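Local coordinates for Lmo0135 protein (Listeria monocytogenes EGD-e, PDB 5ISU), which probably captures peptides or similar solutes outside the cell for an ABC importer, as a family 5 extracellular solute-binding protein, at residues A[427-430]-A[431-434]; A[268-272]-A[273-277]; A[66-69]-A[70-74]. All blocks are in the same frame, centred on the assembly; numbering follows the deposited sequence.

Interaction 1: A[427-430]-A[431-434]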
# COMPACT_ATOMS: atom_id res chain seq x y z
N LYS A 427 4.28 7.11 -25.73
CA LYS A 427 3.55 6.00 -26.38
C LYS A 427 4.31 4.67 -26.43
O LYS A 427 3.72 3.62 -26.21
CB LYS A 427 3.11 6.35 -27.81
CG LYS A 427 1.80 7.10 -27.94
CD LYS A 427 1.40 7.17 -29.43
CE LYS A 427 -0.01 7.68 -29.68
NZ LYS A 427 -0.20 9.09 -29.25
N ASP A 428 5.59 4.71 -26.76
CA ASP A 428 6.40 3.49 -26.81
C ASP A 428 6.44 2.81 -25.45
O ASP A 428 6.28 1.60 -25.38
CB ASP A 428 7.83 3.77 -27.28
CG ASP A 428 7.92 4.07 -28.77
OD1 ASP A 428 6.88 4.05 -29.47
OD2 ASP A 428 9.05 4.31 -29.26
N LEU A 429 6.63 3.58 -24.39
CA LEU A 429 6.68 3.00 -23.05
C LEU A 429 5.33 2.41 -22.69
O LEU A 429 5.27 1.37 -22.05
CB LEU A 429 7.07 4.04 -22.00
CG LEU A 429 7.17 3.51 -20.57
CD1 LEU A 429 8.26 2.44 -20.47
CD2 LEU A 429 7.44 4.64 -19.60
N ASP A 430 4.26 3.10 -23.08
CA ASP A 430 2.91 2.62 -22.82
C ASP A 430 2.64 1.27 -23.52
O ASP A 430 1.91 0.44 -22.97
CB ASP A 430 1.85 3.68 -23.20
CG ASP A 430 1.87 4.92 -22.24
OD1 ASP A 430 2.77 5.02 -21.36
OD2 ASP A 430 0.98 5.79 -22.37
N ALA A 431 3.26 1.04 -24.68
CA ALA A 431 3.13 -0.24 -25.40
C ALA A 431 3.79 -1.37 -24.61
O ALA A 431 3.29 -2.50 -24.61
CB ALA A 431 3.72 -0.15 -26.82
N LEU A 432 4.91 -1.05 -23.95
CA LEU A 432 5.60 -2.02 -23.08
C LEU A 432 4.72 -2.38 -21.87
O LEU A 432 4.60 -3.55 -21.51
CB LEU A 432 6.96 -1.48 -22.60
CG LEU A 432 8.14 -1.58 -23.58
CD1 LEU A 432 9.32 -0.75 -23.09
CD2 LEU A 432 8.54 -3.03 -23.81
N TRP A 433 4.11 -1.37 -21.23
CA TRP A 433 3.22 -1.61 -20.10
C TRP A 433 2.16 -2.62 -20.51
O TRP A 433 1.99 -3.63 -19.85
CB TRP A 433 2.53 -0.34 -19.59
CG TRP A 433 3.37 0.59 -18.71
CD1 TRP A 433 3.86 1.83 -19.05
CD2 TRP A 433 3.77 0.37 -17.35
NE1 TRP A 433 4.52 2.38 -17.98
CE2 TRP A 433 4.48 1.50 -16.93
CE3 TRP A 433 3.57 -0.68 -16.44
CZ2 TRP A 433 5.03 1.62 -15.63
CZ3 TRP A 433 4.11 -0.56 -15.16
CH2 TRP A 433 4.82 0.58 -14.77
N GLU A 434 1.47 -2.35 -21.63
CA GLU A 434 0.41 -3.25 -22.11
C GLU A 434 0.93 -4.63 -22.52
O GLU A 434 0.28 -5.63 -22.26
CB GLU A 434 -0.42 -2.62 -23.23
CG GLU A 434 -1.29 -1.48 -22.70
CD GLU A 434 -2.43 -1.10 -23.63
OE1 GLU A 434 -2.35 -1.39 -24.85
OE2 GLU A 434 -3.43 -0.52 -23.14

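Interaction 2: A[268-272]-A[273-277]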
# COMPACT_ATOMS: atom_id res chain seq x y z
N PRO A 268 6.64 23.97 -19.07
CA PRO A 268 7.56 23.80 -20.21
C PRO A 268 9.02 23.47 -19.85
O PRO A 268 9.60 22.57 -20.45
CB PRO A 268 7.47 25.15 -20.94
CG PRO A 268 6.13 25.68 -20.59
CD PRO A 268 5.79 25.17 -19.22
N ALA A 269 9.60 24.16 -18.87
CA ALA A 269 11.01 23.94 -18.51
C ALA A 269 11.36 22.49 -18.13
O ALA A 269 12.43 22.00 -18.51
CB ALA A 269 11.43 24.89 -17.39
N LEU A 270 10.47 21.80 -17.42
CA LEU A 270 10.70 20.41 -17.00
C LEU A 270 10.54 19.34 -18.10
O LEU A 270 10.69 18.14 -17.83
CB LEU A 270 9.81 20.08 -15.81
CG LEU A 270 10.16 20.92 -14.59
CD1 LEU A 270 9.04 20.84 -13.58
CD2 LEU A 270 11.51 20.50 -13.99
N LYS A 271 10.23 19.78 -19.32
CA LYS A 271 10.14 18.90 -20.49
C LYS A 271 11.53 18.42 -20.85
O LYS A 271 11.70 17.40 -21.50
CB LYS A 271 9.62 19.67 -21.72
CG LYS A 271 8.19 20.18 -21.68
CD LYS A 271 7.17 19.10 -21.99
CE LYS A 271 5.84 19.73 -22.39
NZ LYS A 271 4.80 18.71 -22.66
N SER A 272 12.52 19.24 -20.49
CA SER A 272 13.92 18.94 -20.75
C SER A 272 14.45 17.80 -19.87
O SER A 272 14.48 17.90 -18.64
CB SER A 272 14.77 20.19 -20.50
OG SER A 272 16.16 19.91 -20.53
N LYS A 273 14.88 16.72 -20.53
CA LYS A 273 15.48 15.57 -19.88
C LYS A 273 16.69 16.08 -19.10
O LYS A 273 16.88 15.73 -17.93
CB LYS A 273 15.91 14.56 -20.94
CG LYS A 273 16.49 13.25 -20.44
CD LYS A 273 16.75 12.34 -21.63
CE LYS A 273 17.16 10.94 -21.23
NZ LYS A 273 17.34 10.03 -22.41
N GLU A 274 17.48 16.95 -19.73
CA GLU A 274 18.67 17.53 -19.11
C GLU A 274 18.38 18.24 -17.78
O GLU A 274 19.10 18.03 -16.78
CB GLU A 274 19.39 18.49 -20.08
CG GLU A 274 20.14 17.83 -21.25
CD GLU A 274 19.26 17.17 -22.32
OE1 GLU A 274 18.01 17.12 -22.17
OE2 GLU A 274 19.83 16.71 -23.34
N LEU A 275 17.31 19.03 -17.73
CA LEU A 275 16.95 19.72 -16.49
C LEU A 275 16.57 18.72 -15.41
O LEU A 275 17.01 18.84 -14.27
CB LEU A 275 15.81 20.70 -16.70
CG LEU A 275 15.44 21.55 -15.47
CD1 LEU A 275 16.65 22.28 -14.89
CD2 LEU A 275 14.34 22.54 -15.83
N ARG A 276 15.76 17.72 -15.78
CA ARG A 276 15.33 16.68 -14.83
C ARG A 276 16.52 15.91 -14.27
O ARG A 276 16.54 15.57 -13.08
CB ARG A 276 14.32 15.71 -15.47
CG ARG A 276 13.00 16.37 -15.87
CD ARG A 276 11.87 15.38 -16.07
NE ARG A 276 12.15 14.38 -17.10
CZ ARG A 276 11.89 14.52 -18.41
NH1 ARG A 276 11.36 15.64 -18.90
NH2 ARG A 276 12.17 13.52 -19.24
N GLN A 277 17.51 15.65 -15.13
CA GLN A 277 18.72 14.94 -14.72
C GLN A 277 19.58 15.83 -13.83
O GLN A 277 20.19 15.35 -12.87
CB GLN A 277 19.51 14.47 -15.92
CG GLN A 277 18.85 13.35 -16.70
CD GLN A 277 19.61 12.98 -17.97
OE1 GLN A 277 20.42 13.76 -18.46
NE2 GLN A 277 19.35 11.79 -18.50

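Interaction 3: A[66-69]-A[70-74]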
# COMPACT_ATOMS: atom_id res chain seq x y z
N LEU A 66 -3.61 -23.12 -5.17
CA LEU A 66 -3.94 -22.46 -6.42
C LEU A 66 -3.24 -23.25 -7.50
O LEU A 66 -2.09 -23.63 -7.34
CB LEU A 66 -3.41 -21.03 -6.46
CG LEU A 66 -3.52 -20.29 -7.81
CD1 LEU A 66 -4.98 -20.02 -8.17
CD2 LEU A 66 -2.76 -18.97 -7.81
N ASP A 67 -3.93 -23.49 -8.60
CA ASP A 67 -3.35 -24.23 -9.71
C ASP A 67 -3.71 -23.48 -11.00
O ASP A 67 -4.86 -23.13 -11.23
CB ASP A 67 -3.88 -25.67 -9.70
CG ASP A 67 -3.10 -26.59 -10.63
OD1 ASP A 67 -2.27 -26.12 -11.44
OD2 ASP A 67 -3.33 -27.82 -10.55
N ILE A 68 -2.70 -23.23 -11.81
CA ILE A 68 -2.86 -22.49 -13.05
C ILE A 68 -2.64 -23.46 -14.21
O ILE A 68 -1.65 -24.19 -14.22
CB ILE A 68 -1.83 -21.34 -13.11
CG1 ILE A 68 -1.94 -20.47 -11.85
CG2 ILE A 68 -1.99 -20.51 -14.39
CD1 ILE A 68 -0.89 -19.37 -11.73
N SER A 69 -3.57 -23.47 -15.16
CA SER A 69 -3.47 -24.37 -16.31
C SER A 69 -2.27 -24.02 -17.21
O SER A 69 -1.75 -22.92 -17.16
CB SER A 69 -4.77 -24.35 -17.14
OG SER A 69 -4.96 -23.11 -17.80
N ASP A 70 -1.90 -24.96 -18.06
CA ASP A 70 -0.77 -24.77 -18.98
C ASP A 70 -0.96 -23.59 -19.95
O ASP A 70 -0.01 -22.87 -20.22
CB ASP A 70 -0.51 -26.06 -19.77
CG ASP A 70 -0.26 -27.27 -18.85
OD1 ASP A 70 -0.01 -27.09 -17.63
OD2 ASP A 70 -0.31 -28.42 -19.37
N ASP A 71 -2.18 -23.39 -20.43
CA ASP A 71 -2.49 -22.26 -21.33
C ASP A 71 -2.69 -20.89 -20.61
O ASP A 71 -2.99 -19.89 -21.25
CB ASP A 71 -3.69 -22.58 -22.25
CG ASP A 71 -4.98 -22.89 -21.48
OD1 ASP A 71 -5.13 -22.48 -20.31
OD2 ASP A 71 -5.87 -23.55 -22.07
N ASN A 72 -2.56 -20.88 -19.27
CA ASN A 72 -2.66 -19.65 -18.46
C ASN A 72 -4.02 -18.95 -18.44
O ASN A 72 -4.10 -17.78 -18.04
CB ASN A 72 -1.58 -18.65 -18.89
CG ASN A 72 -0.18 -19.23 -18.79
OD1 ASN A 72 0.53 -19.32 -19.79
ND2 ASN A 72 0.20 -19.65 -17.60
N LEU A 73 -5.08 -19.66 -18.83
CA LEU A 73 -6.43 -19.10 -18.84
C LEU A 73 -7.32 -19.62 -17.71
O LEU A 73 -8.33 -19.01 -17.44
CB LEU A 73 -7.14 -19.40 -20.18
CG LEU A 73 -6.52 -18.81 -21.44
CD1 LEU A 73 -7.37 -19.24 -22.63
CD2 LEU A 73 -6.41 -17.30 -21.35
N THR A 74 -6.94 -20.73 -17.07
CA THR A 74 -7.76 -21.30 -16.00
C THR A 74 -7.02 -21.42 -14.65
O THR A 74 -6.02 -22.12 -14.54
CB THR A 74 -8.30 -22.68 -16.43
OG1 THR A 74 -9.02 -22.54 -17.67
CG2 THR A 74 -9.25 -23.24 -15.38

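Interaction 1: A[427-430]-A[431-434]
Trp433 N and Glu434 N donate to Leu429 O and Asp430 O, and Ala431 N to Lys427 O at 3.0 Å, so the backbone follows the alpha-helical pattern of bonds to the fourth residue back. Asp428 O is held less firmly, by weak bonds from Ala431 N and Leu432 N. Among the side chains, that of Leu429 runs alongside the indole of Trp433. The branch carbon does most of the touching, with Leu429 CG 3.9 Å from Trp433 NE1, and Leu429 CD2 reaches the same nitrogen at 4.0 Å. Trp433 CD1 also sits 3.3 Å from Leu429 O, a carbonyl already taken by Trp433 N. The indole NE1 is buried here, faced by Leu429 CG and CD2, and has no hydrogen-bonding partner in the model.

One turn of helix 427-438 thus presents an apolar side to the helix that follows it in the chain: Ile452 of helix 442-458 touches Leu429, Leu432 and Trp433 alike. Leu432 joins this side through its CD1, 4.3 Å from Leu429 CD1, while Lys427, Asp428, Ala431 and Glu434 are exposed to solvent.

Asp430 borders the indole differently. Its CA lies at the ring edge, in the ring plane, and its side chain leans past the pyrrole end with the carboxylate turned 61° to the indole. Asp430 OD1 comes no nearer than 4.1 Å to Trp433 CD1. The other oxygen, OD2, accepts a hydrogen bond from Ser415 N, which ties the helix to the preceding loop. Trp433 turns its CG back beside its own backbone N (chi1 -78°), and this swings the pyrrole side of the indole over toward Leu429 and Asp430, with Lys410 and Tyr413 of that same loop also touching the ring.

Interaction 2: A[268-272]-A[273-277]
Ser272 and Leu275 meet in a capping bond: Leu275 N donates to Ser272 OG at 3.2 Å, placing the serine as N-cap of helix 273-281. Its hydroxyl can do this because chi1 of 170° holds OG beside the carbonyl carbon, facing the first turn. The serine backbone is used as well, since Arg276 N donates to Ser272 O at 3.1 Å in a nearly straight bond (169°), the first of the regular helical bonds. One residue thus contributes both a side-chain and a main-chain acceptor to the start of the helix.

A second set of polar contacts belongs to the Arg276 head. The chain bends at chi3 (-60°) and brings NH1 back to the turn before the helix, where it donates to Leu270 O at 2.8 Å. That oxygen lies in the guanidinium plane and offers a lone pair. A weaker bond runs from Arg276 NH1 to Lys271 O, also at the guanidinium edge, while Ser272 O lies over one face. Of the other two nitrogens, NH2 donates to Asp459 O and NE, weakly, to Ala460 O, residues just after helix 442-458.

The apolar contacts gather on Leu275 CD2, which is 3.9 Å from Leu270 CD2 and 4.1 Å from Ala269 CB. The two leucine side chains run across each other at a slant, and Phe336 touches both Leu275 and Ala269, extending the apolar patch.

The buried guanidinium is therefore surrounded mainly by main-chain carbonyls. Glu265 OE2 forms just a long, weak ion pair with NH1, so the positive charge is probably balanced largely by peptide dipoles, and the bonds from NH1 and NH2, with the weak one from NE, should restrict rotation of the head while joining the helix start to two loops.

Interaction 3: A[66-69]-A[70-74]
Asp71 OD1 is held from opposite faces of its carboxylate plane by Ser69 OG, at 2.6 Å, and Leu73 N, at 3.2 Å, at the tip of a beta hairpin. The hairpin joins strand 63-68 to strand 74-79, and its bend is a type I turn from Ser69 to Asn72, closed by Asn72 N donating to Ser69 O at 3.0 Å from above the carbonyl plane. The bond from Leu73 N makes an Asx turn, and the double grip should hold the carboxylate firmly.

Ser69 OG works in both directions: while donating to Asp71 OD1, it accepts from Thr74 N at 3.2 Å. Its chi1 of 69° sets the hydroxyl between backbone N and carbonyl carbon, over the loop. The chain passes through a left-handed conformation at Asn72 (phi 65°), turning back into the second strand, and Asn72 ND2 lies 4.0 Å from Ile68 CG2.

Main-chain pairing resumes where Ser69 N donates to Thr74 O at 2.9 Å, and the same oxygen takes a CA-H...O contact from Ile68 CA at 3.5 Å.

In the fold
Interactions 1 and 2 lie on the same side of the chain's centre, their centres about 21 Å apart, whereas the centre of interaction 3 lies about 45 Å from that of interaction 2. The first two are partly buried at helix starts; the third is a surface turn with no buried residue. None touches another, yet helix 442-458 relates them: its side packs on interaction 1, and residues just beyond its end accept from Arg276 of interaction 2. Ala440, in the loop before that helix, touches Asn72 of interaction 3. Chemistry follows place: apolar leucine and indole along a helix, a buried guanidinium among carbonyls at a cap, and serine and aspartate bonding in an exposed hairpin.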